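Side-chain contacts in protein F-93 (PDB 1TBX), which probably acts as a homodimeric winged-helix transcription factor that binds a palindromic or pseudo-palindromic DNA target: residues T25-L28 / Y29-V32; F36-T40 / A41-D45; A46-F49 / L50-G54; E58-R62 / G63-L67. One frame throughout, in Å; residues are numbered along the deposited sequence.

Contact 1 (T25-L28 / Y29-V32); sequences TYDL and YKKV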
loop_
_atom_site.group_PDB
_atom_site.type_symbol
_atom_site.label_atom_id
_atom_site.label_comp_id
_atom_site.label_asym_id
_atom_site.label_seq_id
_atom_site.Cartn_x
_atom_site.Cartn_y
_atom_site.Cartn_z
ATOM N N THR A 25 20.117 -1.429 -9.916
ATOM C CA THR A 25 18.715 -1.639 -10.259
ATOM C C THR A 25 18.288 -3.117 -10.326
ATOM O O THR A 25 17.341 -3.516 -9.659
ATOM C CB THR A 25 18.446 -0.903 -11.577
ATOM O OG1 THR A 25 18.705 0.507 -11.409
ATOM C CG2 THR A 25 16.979 -1.007 -11.983
ATOM N N TYR A 26 18.993 -3.936 -11.080
ATOM C CA TYR A 26 18.613 -5.342 -11.160
ATOM C C TYR A 26 18.770 -6.096 -9.835
ATOM O O TYR A 26 17.982 -7.010 -9.538
ATOM C CB TYR A 26 19.305 -6.092 -12.314
ATOM C CG TYR A 26 18.760 -7.479 -12.474
ATOM C CD1 TYR A 26 17.512 -7.699 -13.081
ATOM C CD2 TYR A 26 19.467 -8.576 -11.988
ATOM C CE1 TYR A 26 16.993 -8.989 -13.223
ATOM C CE2 TYR A 26 18.963 -9.866 -12.116
ATOM C CZ TYR A 26 17.724 -10.069 -12.729
ATOM O OH TYR A 26 17.246 -11.360 -12.865
ATOM N N ASP A 27 19.766 -5.728 -9.039
ATOM C CA ASP A 27 19.828 -6.330 -7.709
ATOM C C ASP A 27 18.655 -5.929 -6.858
ATOM O O ASP A 27 18.202 -6.735 -6.042
ATOM C CB ASP A 27 21.126 -6.037 -6.969
ATOM C CG ASP A 27 22.278 -6.754 -7.589
ATOM O OD1 ASP A 27 21.988 -7.789 -8.247
ATOM O OD2 ASP A 27 23.468 -6.341 -7.528
ATOM N N LEU A 28 18.167 -4.694 -7.025
ATOM C CA LEU A 28 16.983 -4.284 -6.282
ATOM C C LEU A 28 15.832 -5.157 -6.736
ATOM O O LEU A 28 15.065 -5.627 -5.922
ATOM C CB LEU A 28 16.638 -2.807 -6.452
ATOM C CG LEU A 28 15.343 -2.398 -5.707
ATOM C CD1 LEU A 28 15.525 -2.401 -4.161
ATOM C CD2 LEU A 28 14.698 -1.070 -6.170
ATOM N N TYR A 29 15.747 -5.415 -8.030
ATOM C CA TYR A 29 14.777 -6.347 -8.488
ATOM C C TYR A 29 14.876 -7.724 -7.815
ATOM O O TYR A 29 13.848 -8.259 -7.392
ATOM C CB TYR A 29 14.879 -6.543 -9.976
ATOM C CG TYR A 29 13.981 -7.678 -10.384
ATOM C CD1 TYR A 29 12.601 -7.595 -10.200
ATOM C CD2 TYR A 29 14.497 -8.850 -10.861
ATOM C CE1 TYR A 29 11.782 -8.620 -10.558
ATOM C CE2 TYR A 29 13.672 -9.891 -11.251
ATOM C CZ TYR A 29 12.326 -9.762 -11.085
ATOM O OH TYR A 29 11.506 -10.783 -11.405
ATOM N N LYS A 30 16.072 -8.317 -7.749
ATOM C CA LYS A 30 16.216 -9.629 -7.122
ATOM C C LYS A 30 15.679 -9.652 -5.698
ATOM O O LYS A 30 14.983 -10.576 -5.287
ATOM C CB LYS A 30 17.646 -10.067 -7.110
ATOM C CG LYS A 30 18.084 -10.584 -8.426
ATOM C CD LYS A 30 19.568 -10.526 -8.487
ATOM C CE LYS A 30 20.092 -11.958 -8.433
ATOM N NZ LYS A 30 21.421 -12.078 -7.760
ATOM N N LYS A 31 15.977 -8.610 -4.964
ATOM C CA LYS A 31 15.629 -8.497 -3.569
ATOM C C LYS A 31 14.104 -8.405 -3.365
ATOM O O LYS A 31 13.532 -9.121 -2.541
ATOM C CB LYS A 31 16.262 -7.213 -3.068
ATOM C CG LYS A 31 16.393 -7.102 -1.612
ATOM C CD LYS A 31 17.369 -5.976 -1.283
ATOM C CE LYS A 31 18.809 -6.424 -1.446
ATOM N NZ LYS A 31 19.286 -7.121 -0.227
ATOM N N VAL A 32 13.475 -7.490 -4.103
ATOM C CA VAL A 32 12.046 -7.268 -4.069
ATOM C C VAL A 32 11.386 -8.601 -4.392
ATOM O O VAL A 32 10.538 -9.122 -3.634
ATOM C CB VAL A 32 11.620 -6.164 -5.094
ATOM C CG1 VAL A 32 10.153 -6.219 -5.426
ATOM C CG2 VAL A 32 11.949 -4.771 -4.550
#

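Contact 2 (F36-T40 / A41-D45); sequences FPMST and ATFYD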
loop_
_atom_site.group_PDB
_atom_site.type_symbol
_atom_site.label_atom_id
_atom_site.label_comp_id
_atom_site.label_asym_id
_atom_site.label_seq_id
_atom_site.Cartn_x
_atom_site.Cartn_y
_atom_site.Cartn_z
ATOM N N PHE A 36 8.301 -10.370 -2.549
ATOM C CA PHE A 36 7.058 -10.026 -3.179
ATOM C C PHE A 36 7.183 -10.314 -4.666
ATOM O O PHE A 36 7.395 -9.381 -5.449
ATOM C CB PHE A 36 6.849 -8.542 -2.996
ATOM C CG PHE A 36 6.446 -8.182 -1.630
ATOM C CD1 PHE A 36 7.376 -7.666 -0.740
ATOM C CD2 PHE A 36 5.125 -8.379 -1.208
ATOM C CE1 PHE A 36 7.003 -7.339 0.539
ATOM C CE2 PHE A 36 4.749 -8.064 0.068
ATOM C CZ PHE A 36 5.694 -7.534 0.957
ATOM N N PRO A 37 7.060 -11.576 -5.082
ATOM C CA PRO A 37 7.333 -11.955 -6.500
ATOM C C PRO A 37 6.644 -11.039 -7.524
ATOM O O PRO A 37 5.438 -10.793 -7.446
ATOM C CB PRO A 37 6.747 -13.354 -6.620
ATOM C CG PRO A 37 6.829 -13.880 -5.215
ATOM C CD PRO A 37 6.613 -12.719 -4.269
HETATM N N MSE A 38 7.419 -10.468 -8.430
HETATM C CA MSE A 38 6.819 -9.781 -9.549
HETATM C C MSE A 38 7.663 -10.029 -10.777
HETATM O O MSE A 38 8.780 -10.580 -10.696
HETATM C CB MSE A 38 6.622 -8.304 -9.255
HETATM C CG MSE A 38 7.776 -7.424 -9.600
HETATM SE SE MSE A 38 7.916 -5.889 -8.389
HETATM C CE MSE A 38 7.525 -4.384 -9.468
ATOM N N SER A 39 7.131 -9.674 -11.938
ATOM C CA SER A 39 7.923 -9.879 -13.131
ATOM C C SER A 39 8.844 -8.675 -13.289
ATOM O O SER A 39 8.673 -7.625 -12.589
ATOM C CB SER A 39 7.024 -10.049 -14.322
ATOM O OG SER A 39 6.359 -8.854 -14.672
ATOM N N THR A 40 9.814 -8.833 -14.185
ATOM C CA THR A 40 10.708 -7.748 -14.570
ATOM C C THR A 40 9.903 -6.688 -15.323
ATOM O O THR A 40 10.087 -5.501 -15.089
ATOM C CB THR A 40 11.833 -8.259 -15.461
ATOM O OG1 THR A 40 11.241 -8.845 -16.640
ATOM C CG2 THR A 40 12.656 -9.406 -14.766
ATOM N N ALA A 41 9.004 -7.103 -16.213
ATOM C CA ALA A 41 8.077 -6.136 -16.795
ATOM C C ALA A 41 7.439 -5.314 -15.649
ATOM O O ALA A 41 7.630 -4.084 -15.571
ATOM C CB ALA A 41 7.001 -6.809 -17.677
ATOM N N THR A 42 6.699 -5.961 -14.740
ATOM C CA THR A 42 6.091 -5.165 -13.706
ATOM C C THR A 42 7.137 -4.354 -12.888
ATOM O O THR A 42 6.905 -3.174 -12.641
ATOM C CB THR A 42 4.863 -5.843 -12.896
ATOM O OG1 THR A 42 4.993 -5.616 -11.464
ATOM C CG2 THR A 42 4.619 -7.374 -13.100
ATOM N N PHE A 43 8.303 -4.936 -12.551
ATOM C CA PHE A 43 9.318 -4.183 -11.761
ATOM C C PHE A 43 9.815 -2.931 -12.452
ATOM O O PHE A 43 9.876 -1.878 -11.818
ATOM C CB PHE A 43 10.519 -5.046 -11.332
ATOM C CG PHE A 43 11.663 -4.264 -10.711
ATOM C CD1 PHE A 43 11.798 -4.178 -9.336
ATOM C CD2 PHE A 43 12.645 -3.632 -11.525
ATOM C CE1 PHE A 43 12.875 -3.443 -8.730
ATOM C CE2 PHE A 43 13.724 -2.872 -10.939
ATOM C CZ PHE A 43 13.842 -2.788 -9.550
ATOM N N TYR A 44 10.177 -3.059 -13.736
ATOM C CA TYR A 44 10.694 -1.929 -14.522
ATOM C C TYR A 44 9.618 -0.880 -14.748
ATOM O O TYR A 44 9.898 0.313 -14.708
ATOM C CB TYR A 44 11.453 -2.364 -15.811
ATOM C CG TYR A 44 12.893 -2.753 -15.459
ATOM C CD1 TYR A 44 13.243 -4.069 -15.194
ATOM C CD2 TYR A 44 13.878 -1.794 -15.311
ATOM C CE1 TYR A 44 14.563 -4.418 -14.800
ATOM C CE2 TYR A 44 15.184 -2.133 -14.949
ATOM C CZ TYR A 44 15.515 -3.446 -14.683
ATOM O OH TYR A 44 16.804 -3.778 -14.331
ATOM N N ASP A 45 8.375 -1.309 -14.886
ATOM C CA ASP A 45 7.302 -0.341 -14.989
ATOM C C ASP A 45 7.297 0.544 -13.747
ATOM O O ASP A 45 7.183 1.773 -13.843
ATOM C CB ASP A 45 5.985 -1.049 -15.147
ATOM C CG ASP A 45 5.529 -1.070 -16.560
ATOM O OD1 ASP A 45 6.310 -0.681 -17.485
ATOM O OD2 ASP A 45 4.377 -1.463 -16.843
#

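Contact 3 (A46-F49 / L50-G54); sequences AKKF and LIQEG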
loop_
_atom_site.group_PDB
_atom_site.type_symbol
_atom_site.label_atom_id
_atom_site.label_comp_id
_atom_site.label_asym_id
_atom_site.label_seq_id
_atom_site.Cartn_x
_atom_site.Cartn_y
_atom_site.Cartn_z
ATOM N N ALA A 46 7.471 -0.088 -12.591
ATOM C CA ALA A 46 7.541 0.631 -11.354
ATOM C C ALA A 46 8.788 1.543 -11.268
ATOM O O ALA A 46 8.695 2.687 -10.779
ATOM C CB ALA A 46 7.465 -0.351 -10.161
ATOM N N LYS A 47 9.947 1.070 -11.739
ATOM C CA LYS A 47 11.125 1.937 -11.686
ATOM C C LYS A 47 10.805 3.159 -12.553
ATOM O O LYS A 47 10.966 4.298 -12.104
ATOM C CB LYS A 47 12.435 1.206 -12.078
ATOM C CG LYS A 47 13.710 2.069 -12.199
ATOM C CD LYS A 47 14.570 1.590 -13.405
ATOM C CE LYS A 47 14.601 2.548 -14.624
ATOM N NZ LYS A 47 14.916 1.848 -15.911
ATOM N N LYS A 48 10.271 2.917 -13.751
ATOM C CA LYS A 48 9.923 4.009 -14.662
ATOM C C LYS A 48 9.067 5.055 -13.934
ATOM O O LYS A 48 9.364 6.256 -13.946
ATOM C CB LYS A 48 9.178 3.486 -15.880
ATOM C CG LYS A 48 9.607 4.136 -17.214
ATOM C CD LYS A 48 8.432 4.724 -17.995
ATOM C CE LYS A 48 8.476 4.360 -19.486
ATOM N NZ LYS A 48 7.163 4.644 -20.195
ATOM N N PHE A 49 8.029 4.573 -13.263
ATOM C CA PHE A 49 7.063 5.459 -12.664
ATOM C C PHE A 49 7.708 6.318 -11.545
ATOM O O PHE A 49 7.586 7.535 -11.550
ATOM C CB PHE A 49 5.843 4.644 -12.207
ATOM C CG PHE A 49 4.877 5.414 -11.368
ATOM C CD1 PHE A 49 3.883 6.181 -11.956
ATOM C CD2 PHE A 49 4.963 5.371 -9.972
ATOM C CE1 PHE A 49 2.990 6.906 -11.177
ATOM C CE2 PHE A 49 4.051 6.115 -9.170
ATOM C CZ PHE A 49 3.066 6.873 -9.777
ATOM N N LEU A 50 8.424 5.690 -10.622
ATOM C CA LEU A 50 9.002 6.419 -9.501
ATOM C C LEU A 50 10.051 7.436 -9.958
ATOM O O LEU A 50 10.202 8.496 -9.330
ATOM C CB LEU A 50 9.601 5.455 -8.501
ATOM C CG LEU A 50 8.716 4.289 -8.043
ATOM C CD1 LEU A 50 9.567 3.172 -7.364
ATOM C CD2 LEU A 50 7.628 4.817 -7.095
ATOM N N ILE A 51 10.763 7.133 -11.053
ATOM C CA ILE A 51 11.650 8.114 -11.649
ATOM C C ILE A 51 10.809 9.248 -12.208
ATOM O O ILE A 51 11.122 10.413 -11.974
ATOM C CB ILE A 51 12.525 7.506 -12.772
ATOM C CG1 ILE A 51 13.784 6.878 -12.204
ATOM C CG2 ILE A 51 12.993 8.568 -13.735
ATOM C CD1 ILE A 51 14.309 5.743 -13.031
ATOM N N GLN A 52 9.738 8.916 -12.922
ATOM C CA GLN A 52 8.943 9.935 -13.601
ATOM C C GLN A 52 8.224 10.843 -12.644
ATOM O O GLN A 52 8.044 12.019 -12.936
ATOM C CB GLN A 52 7.885 9.319 -14.477
ATOM C CG GLN A 52 8.101 9.568 -15.941
ATOM C CD GLN A 52 7.884 8.298 -16.733
ATOM O OE1 GLN A 52 6.966 7.520 -16.429
ATOM N NE2 GLN A 52 8.728 8.061 -17.720
ATOM N N GLU A 53 7.785 10.281 -11.518
ATOM C CA GLU A 53 7.096 11.047 -10.488
ATOM C C GLU A 53 8.034 11.586 -9.410
ATOM O O GLU A 53 7.582 12.098 -8.381
ATOM C CB GLU A 53 5.969 10.242 -9.865
ATOM C CG GLU A 53 4.864 9.884 -10.840
ATOM C CD GLU A 53 4.239 11.074 -11.548
ATOM O OE1 GLU A 53 3.849 12.055 -10.879
ATOM O OE2 GLU A 53 4.120 11.004 -12.788
ATOM N N GLY A 54 9.338 11.464 -9.644
ATOM C CA GLY A 54 10.318 12.196 -8.866
ATOM C C GLY A 54 10.610 11.690 -7.464
ATOM O O GLY A 54 11.028 12.484 -6.602
#

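Contact 4 (E58-R62 / G63-L67); sequences ERQER and GEKRL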
loop_
_atom_site.group_PDB
_atom_site.type_symbol
_atom_site.label_atom_id
_atom_site.label_comp_id
_atom_site.label_asym_id
_atom_site.label_seq_id
_atom_site.Cartn_x
_atom_site.Cartn_y
_atom_site.Cartn_z
ATOM N N GLU A 58 17.930 7.400 -11.107
ATOM C CA GLU A 58 18.811 6.346 -11.556
ATOM C C GLU A 58 20.070 6.898 -12.220
ATOM O O GLU A 58 19.960 7.616 -13.218
ATOM C CB GLU A 58 18.091 5.419 -12.523
ATOM C CG GLU A 58 18.958 4.268 -13.031
ATOM C CD GLU A 58 18.146 3.290 -13.831
ATOM O OE1 GLU A 58 18.182 2.073 -13.514
ATOM O OE2 GLU A 58 17.444 3.765 -14.758
ATOM N N ARG A 59 21.252 6.554 -11.686
ATOM C CA ARG A 59 22.546 6.929 -12.303
ATOM C C ARG A 59 23.372 5.729 -12.773
ATOM O O ARG A 59 23.337 4.651 -12.164
ATOM C CB ARG A 59 23.398 7.771 -11.355
ATOM C CG ARG A 59 22.685 8.952 -10.662
ATOM C CD ARG A 59 23.588 9.746 -9.700
ATOM N NE ARG A 59 23.118 9.692 -8.315
ATOM C CZ ARG A 59 23.852 10.038 -7.250
ATOM N NH1 ARG A 59 25.107 10.470 -7.399
ATOM N NH2 ARG A 59 23.322 9.968 -6.024
ATOM N N GLN A 60 24.101 5.913 -13.875
ATOM C CA GLN A 60 25.105 4.937 -14.305
ATOM C C GLN A 60 26.426 5.260 -13.571
ATOM O O GLN A 60 27.152 6.159 -13.939
ATOM C CB GLN A 60 25.233 4.890 -15.841
ATOM C CG GLN A 60 26.391 4.047 -16.409
ATOM C CD GLN A 60 26.058 2.560 -16.644
ATOM O OE1 GLN A 60 24.934 2.186 -17.013
ATOM N NE2 GLN A 60 27.053 1.714 -16.439
ATOM N N GLU A 61 26.681 4.536 -12.490
ATOM C CA GLU A 61 27.847 4.742 -11.655
ATOM C C GLU A 61 28.558 3.405 -11.485
ATOM O O GLU A 61 27.900 2.351 -11.406
ATOM C CB GLU A 61 27.420 5.239 -10.286
ATOM C CG GLU A 61 27.413 6.747 -10.134
ATOM C CD GLU A 61 26.756 7.173 -8.827
ATOM O OE1 GLU A 61 26.638 6.333 -7.868
ATOM O OE2 GLU A 61 26.343 8.357 -8.772
ATOM N N ARG A 62 29.897 3.450 -11.467
ATOM C CA ARG A 62 30.748 2.290 -11.166
ATOM C C ARG A 62 30.352 1.016 -11.996
ATOM O O ARG A 62 30.122 -0.076 -11.440
ATOM C CB ARG A 62 30.778 2.061 -9.629
ATOM C CG ARG A 62 30.986 3.348 -8.806
ATOM C CD ARG A 62 32.166 4.236 -9.297
ATOM N NE ARG A 62 33.446 3.685 -8.838
ATOM C CZ ARG A 62 34.621 3.733 -9.479
ATOM N NH1 ARG A 62 34.776 4.349 -10.666
ATOM N NH2 ARG A 62 35.670 3.155 -8.894
ATOM N N GLY A 63 30.261 1.195 -13.323
ATOM C CA GLY A 63 29.927 0.139 -14.277
ATOM C C GLY A 63 28.582 -0.554 -14.120
ATOM O O GLY A 63 28.462 -1.720 -14.497
ATOM N N GLU A 64 27.589 0.170 -13.591
ATOM C CA GLU A 64 26.239 -0.322 -13.345
ATOM C C GLU A 64 25.258 0.869 -13.336
ATOM O O GLU A 64 25.699 2.002 -13.115
ATOM C CB GLU A 64 26.188 -1.000 -11.963
ATOM C CG GLU A 64 25.955 -2.516 -11.887
ATOM C CD GLU A 64 26.011 -3.250 -13.225
ATOM O OE1 GLU A 64 25.036 -3.127 -14.029
ATOM O OE2 GLU A 64 27.010 -3.977 -13.450
ATOM N N LYS A 65 23.954 0.609 -13.560
ATOM C CA LYS A 65 22.864 1.561 -13.290
ATOM C C LYS A 65 22.332 1.342 -11.860
ATOM O O LYS A 65 21.883 0.226 -11.501
ATOM C CB LYS A 65 21.717 1.379 -14.292
ATOM C CG LYS A 65 21.882 2.132 -15.615
ATOM C CD LYS A 65 21.338 1.355 -16.804
ATOM C CE LYS A 65 21.719 2.019 -18.136
ATOM N NZ LYS A 65 21.919 1.070 -19.334
ATOM N N ARG A 66 22.367 2.408 -11.055
ATOM C CA ARG A 66 22.029 2.337 -9.628
ATOM C C ARG A 66 20.939 3.290 -9.266
ATOM O O ARG A 66 20.720 4.259 -9.978
ATOM C CB ARG A 66 23.243 2.660 -8.751
ATOM C CG ARG A 66 24.406 1.755 -9.066
ATOM C CD ARG A 66 25.689 2.072 -8.326
ATOM N NE ARG A 66 26.762 1.258 -8.885
ATOM C CZ ARG A 66 26.901 -0.082 -8.756
ATOM N NH1 ARG A 66 26.067 -0.831 -8.037
ATOM N NH2 ARG A 66 27.926 -0.677 -9.339
ATOM N N LEU A 67 20.308 3.028 -8.122
ATOM C CA LEU A 67 19.124 3.739 -7.679
ATOM C C LEU A 67 19.338 4.530 -6.402
ATOM O O LEU A 67 19.873 4.015 -5.398
ATOM C CB LEU A 67 17.948 2.760 -7.499
ATOM C CG LEU A 67 17.645 2.007 -8.802
ATOM C CD1 LEU A 67 16.672 0.912 -8.536
ATOM C CD2 LEU A 67 17.150 2.933 -9.955
#

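Contact 1 (T25-L28 / Y29-V32)
Tyr26 and Tyr29 lie side by side and point the same way from helix 25-33, the first helix of the helix-turn-helix in this winged-helix fold. Their rings form neither a stack nor an edge-to-face pair: the planes stand at 42°, the centroids are 5.4 Å apart, and the rings meet at one corner, where Tyr26 CE1 comes to 3.4 Å from Tyr29 CD2. In both residues CG is anti to the backbone N (chi1 -173° in Tyr26), beside the carbonyl carbon, and the two rings run the same way. On the opposite flank of the Tyr26 ring, CE2 meets Lys30 CD at 3.7 Å, the lysine chain slanting past the tyrosine. That same CD lies 3.7 Å from Asp27 OD1, while Lys30 NZ stops 4.4 Å from OD1, too far for a salt bridge, so any attraction between the charges is probably modest. Buried Tyr29 is fixed from outside: its OH hydrogen-bonds to Met38 O and its ring meets Phe43 edge-to-face. Leu28 and Val32 lie towards helix 9-17, packing on Tyr16, and touch each other loosely, Leu28 CG to Val32 CG2 at 4.3 Å. Beside them Val32 N donates to Leu28 O at 3.1 Å.

Contact 2 (F36-T40 / A41-D45)
With chi1 at 69°, Ser39 OG is tucked between its own backbone N and carbonyl carbon, and from there it accepts a hydrogen bond from Thr42 N at 2.9 Å. Ser39 is the N-cap of the helix; the angle at the hydrogen is 175°, although OG sits too near a neighbouring carbon in the model and its place is less sure. Met38, modelled as selenomethionine, has the corresponding torsion (chi1 89°), and its further bend at chi2 leads the chain obliquely over the first turn. There CG passes 3.8 Å from Thr42 OG1 and SE reaches 4.0 Å from Phe43 CB; the position of the terminal methyl is doubtful. Two backbone bonds open the helix: Phe43 N to Ser39 O at 2.7 Å and Tyr44 N to Thr40 O at 2.8 Å. This is the beginning of helix 40-52, the second helix of the helix-turn-helix, which in winged-helix proteins commonly serves as the recognition helix. Before it, the turn is held to helix 25-33 by Asn33 OD1, which takes the bond from Met38 N. Thr40 O also lies at the edge of the Tyr44 ring, 3.5 Å from CD1. The neighbouring aromatic rings adjoin as well: Phe43 CD2 stands 3.7 Å above the Tyr44 plane, displaced toward the rim, while Tyr44 CD1 lies at the edge of the Phe43 ring.

Contact 3 (A46-F49 / L50-G54)
Glu53 N donates to Phe49 O at 2.8 Å and Gln52 N to Lys48 O at 2.9 Å, the last i to i+4 bonds of helix 40-52; Ile51 N to Lys47 O, at 3.0 Å, precedes them. The helix then closes in a Schellman motif. Gly54, with positive phi, is its C-prime residue: Gly54 N turns back to Ile51 O at 3.1 Å, and Phe55 N to Leu50 O completes the pattern. In the winged-helix fold this is where the presumed recognition helix hands the chain on to the wing hairpin. Outside the backbone, Phe49 and Glu53 form a CH-pi contact. Glu53 CG lies over one face of the ring, 3.9 Å from its centroid and 25° off the normal, toward the CE1 side. The glutamate chain bends at chi2 (-56°), and its carboxylate plane lies 27° from that of the ring. Farther along the surface Lys48 CD passes Gln52 NE2 at 3.4 Å, the two chains crossing at a slant. Lys47 and Ile51 instead run alongside each other, Lys47 CE to Ile51 CD1 at 3.6 Å. Phe49 packs on Pro5 and Leu50 on Phe6, both of the second subunit.

Contact 4 (E58-R62 / G63-L67)
Arg66 reaches back along the hairpin to Glu61 and Arg62. CB lies 4.0 Å from Arg59 O; CG, anti to the carbonyl carbon (chi1 -56°), starts an extended run that brings CD to 4.1 Å from Glu61 CB. NE then donates to Glu61 O at 3.0 Å, from above the carbonyl plane. Glu64 N reaches the same oxygen from the opposite face, so two donors hold it. At the tip, NH2 bonds to Arg62 O at 3.1 Å, an oxygen only 7° out of the guanidinium plane, and NH1 makes a weak bond to Gly22 O. Arg66 thus bonds to two carbonyls of the type I' turn Glu61-Glu64 that joins the two antiparallel strands of the wing. Arg66 N to Arg59 O at 2.7 Å and Arg59 N to Arg66 O hold the strands together. On the face of Arg66, Arg59 NH1 forms a salt bridge with Glu61 OE2. Of the residues on the other face, Gln60 OE1 rests 3.4 Å from Lys65 CG, and Glu58 CB meets Leu67 CD2 at 3.7 Å. At the inner end Leu67 packs on Thr25 and Leu28 of helix 25-33, and Glu58 OE1 hydrogen-bonds to Thr25 OG1.

Contacts 1 to 4 follow one another along one winged-helix domain: first helix of the helix-turn-helix, cap and start of the second, its end, then the wing. Contacts 1 and 2 have centres about 10 Å apart and are joined by packing of Thr25 CG2 on Tyr44 OH at 3.6 Å. Thr25 also links contact 1 to the wing, its N reaching Lys65 O at 2.9 Å. Contacts 2 and 3 share helix 40-52. From contact 3, Lys47 NZ makes a long, weak ion pair with Glu58 OE2 of contact 4, and Ile51 CD1 packs on Glu58 CB at 3.8 Å. By analogy with other winged-helix proteins, helix 40-52 and the wing probably face DNA.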